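Local coordinates for protein GH61E (Thielavia terrestris, PDB 3EII) that is a copper-dependent lytic polysaccharide monooxygenase of family AA9 that oxidatively cleaves glycosidic bonds in crystalline and amorphous polysaccharides, at residues A[95-100]-A[201-206]. Residues are numbered along the deposited sequence; the frame is centred on the assembly and turned at random.
Sequences WFKVYE and PGPAVF
Lys97 meets Val205 where the irregular C-terminal segment 201-206 runs across strand 95-100, the two end-to-end directions 112° apart; their nearest CA atoms, those of Lys97 and Val205, are 4.9 Å apart. One direct backbone bond joins them at this crossing, Phe206 N to Lys97 O, 2.7 Å and nearly straight. A water extends the link, accepting from Lys97 N and donating to Ala204 O.

The lysine side chain carries most of the contact. It leaves the strand extended, then turns at chi3 (-63°), which brings NZ between two carbonyls of the loop. NZ lies in the plane of the Pro203 carbonyl, at an unusually short 2.5 Å from Pro203 O that should be read with caution, and is tilted out of the plane of the Pro201 carbonyl, 2.9 Å from Pro201 O. Glu100 OE1 adds a long salt bridge, so a carboxylate and two carbonyl oxygens probably stabilise the buried ammonium. Val205 lays both methyls on the strand: CG2 packs on Lys97 CD and against the Glu100 carboxylate (OE2, 3.5 Å), while CG1 lies over the peptide after Val98. A second water donates to Glu100 OE2 and accepts from Val205 N. Farther along, the Phe96 and Phe206 rings meet obliquely, planes at 81°, with Phe96 CD2 4.1 Å from Phe206 CB.

Strand 95-100 pairs antiparallel with strand 72-78, where Val98 and Tyr99 both face Phe74 in a classic beta bulge. Phe96 also reaches Tyr132 of strand 130-140, and Pro201 packs on Ile139 of the same strand. The contact thus lays the C-terminal loop across a strand of the mixed sheet, away from the copper site.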
# COMPACT_ATOMS: atom_id res chain seq x y z
N TRP A 95 -6.62 5.56 -7.58
CA TRP A 95 -5.43 4.79 -7.23
C TRP A 95 -4.97 3.77 -8.28
O TRP A 95 -5.79 3.04 -8.90
CB TRP A 95 -5.63 4.04 -5.91
CG TRP A 95 -5.95 4.93 -4.75
CD1 TRP A 95 -7.18 5.36 -4.36
CD2 TRP A 95 -5.01 5.51 -3.83
NE1 TRP A 95 -7.07 6.16 -3.24
CE2 TRP A 95 -5.75 6.26 -2.90
CE3 TRP A 95 -3.62 5.47 -3.70
CZ2 TRP A 95 -5.15 6.97 -1.85
CZ3 TRP A 95 -3.02 6.18 -2.65
CH2 TRP A 95 -3.78 6.91 -1.75
N PHE A 96 -3.66 3.71 -8.49
CA PHE A 96 -3.11 2.73 -9.42
C PHE A 96 -1.95 2.05 -8.73
O PHE A 96 -1.18 2.70 -8.01
CB PHE A 96 -2.66 3.37 -10.74
CG PHE A 96 -1.64 4.47 -10.58
CD1 PHE A 96 -2.04 5.77 -10.28
CD2 PHE A 96 -0.29 4.23 -10.78
CE1 PHE A 96 -1.11 6.80 -10.19
CE2 PHE A 96 0.64 5.24 -10.70
CZ PHE A 96 0.24 6.53 -10.40
N LYS A 97 -1.83 0.74 -8.95
CA LYS A 97 -0.78 -0.07 -8.33
C LYS A 97 0.56 0.12 -9.02
O LYS A 97 0.64 0.03 -10.25
CB LYS A 97 -1.20 -1.56 -8.37
CG LYS A 97 -0.20 -2.52 -7.74
CD LYS A 97 -0.68 -3.95 -7.91
CE LYS A 97 -2.02 -4.19 -7.14
NZ LYS A 97 -2.61 -5.51 -7.47
N VAL A 98 1.61 0.36 -8.22
CA VAL A 98 2.95 0.54 -8.77
C VAL A 98 3.91 -0.57 -8.36
O VAL A 98 5.03 -0.64 -8.89
CB VAL A 98 3.57 1.91 -8.38
CG1 VAL A 98 2.73 3.04 -8.94
CG2 VAL A 98 3.70 2.01 -6.87
N TYR A 99 3.48 -1.43 -7.44
CA TYR A 99 4.31 -2.53 -6.97
C TYR A 99 3.49 -3.62 -6.27
O TYR A 99 2.45 -3.34 -5.65
CB TYR A 99 5.41 -2.01 -6.03
CG TYR A 99 6.28 -3.10 -5.44
CD1 TYR A 99 5.86 -3.82 -4.31
CD2 TYR A 99 7.50 -3.46 -6.03
CE1 TYR A 99 6.62 -4.87 -3.79
CE2 TYR A 99 8.26 -4.50 -5.53
CZ TYR A 99 7.82 -5.20 -4.41
OH TYR A 99 8.53 -6.27 -3.93
N GLU A 100 3.95 -4.86 -6.40
CA GLU A 100 3.31 -6.00 -5.76
C GLU A 100 4.33 -7.13 -5.73
O GLU A 100 5.13 -7.25 -6.65
CB GLU A 100 2.07 -6.44 -6.56
CG GLU A 100 2.33 -7.60 -7.54
CD GLU A 100 1.14 -7.92 -8.44
OE1 GLU A 100 -0.02 -7.83 -7.98
OE2 GLU A 100 1.36 -8.28 -9.61
N PRO A 201 -4.68 -9.31 -4.84
CA PRO A 201 -5.93 -8.57 -5.02
C PRO A 201 -5.64 -7.19 -5.65
O PRO A 201 -4.50 -6.73 -5.62
CB PRO A 201 -6.47 -8.47 -3.58
CG PRO A 201 -5.20 -8.44 -2.75
CD PRO A 201 -4.35 -9.50 -3.42
N GLY A 202 -6.66 -6.56 -6.23
CA GLY A 202 -6.47 -5.24 -6.80
C GLY A 202 -6.14 -5.30 -8.28
O GLY A 202 -6.10 -6.39 -8.85
N PRO A 203 -5.92 -4.15 -8.93
CA PRO A 203 -5.60 -4.13 -10.37
C PRO A 203 -4.16 -4.53 -10.68
O PRO A 203 -3.34 -4.73 -9.77
CB PRO A 203 -5.91 -2.69 -10.76
CG PRO A 203 -5.49 -1.93 -9.50
CD PRO A 203 -6.09 -2.78 -8.40
N ALA A 204 -3.87 -4.67 -11.96
CA ALA A 204 -2.54 -5.03 -12.44
C ALA A 204 -1.55 -3.91 -12.11
O ALA A 204 -1.93 -2.75 -12.00
CB ALA A 204 -2.58 -5.23 -13.97
N VAL A 205 -0.28 -4.26 -11.97
CA VAL A 205 0.75 -3.26 -11.70
C VAL A 205 0.90 -2.36 -12.92
O VAL A 205 0.86 -2.83 -14.06
CB VAL A 205 2.11 -3.94 -11.44
CG1 VAL A 205 3.19 -2.90 -11.20
CG2 VAL A 205 2.00 -4.85 -10.25
N PHE A 206 1.04 -1.06 -12.69
CA PHE A 206 1.22 -0.14 -13.79
C PHE A 206 2.70 -0.05 -14.11
O PHE A 206 3.52 0.14 -13.21
CB PHE A 206 0.68 1.25 -13.44
CG PHE A 206 1.08 2.31 -14.43
CD1 PHE A 206 0.47 2.38 -15.68
CD2 PHE A 206 2.07 3.24 -14.12
CE1 PHE A 206 0.85 3.36 -16.63
CE2 PHE A 206 2.45 4.22 -15.06
CZ PHE A 206 1.83 4.27 -16.31
O HOH W 1 -2.96 -0.18 -11.56
O HOH W 2 0.77 -6.95 -12.07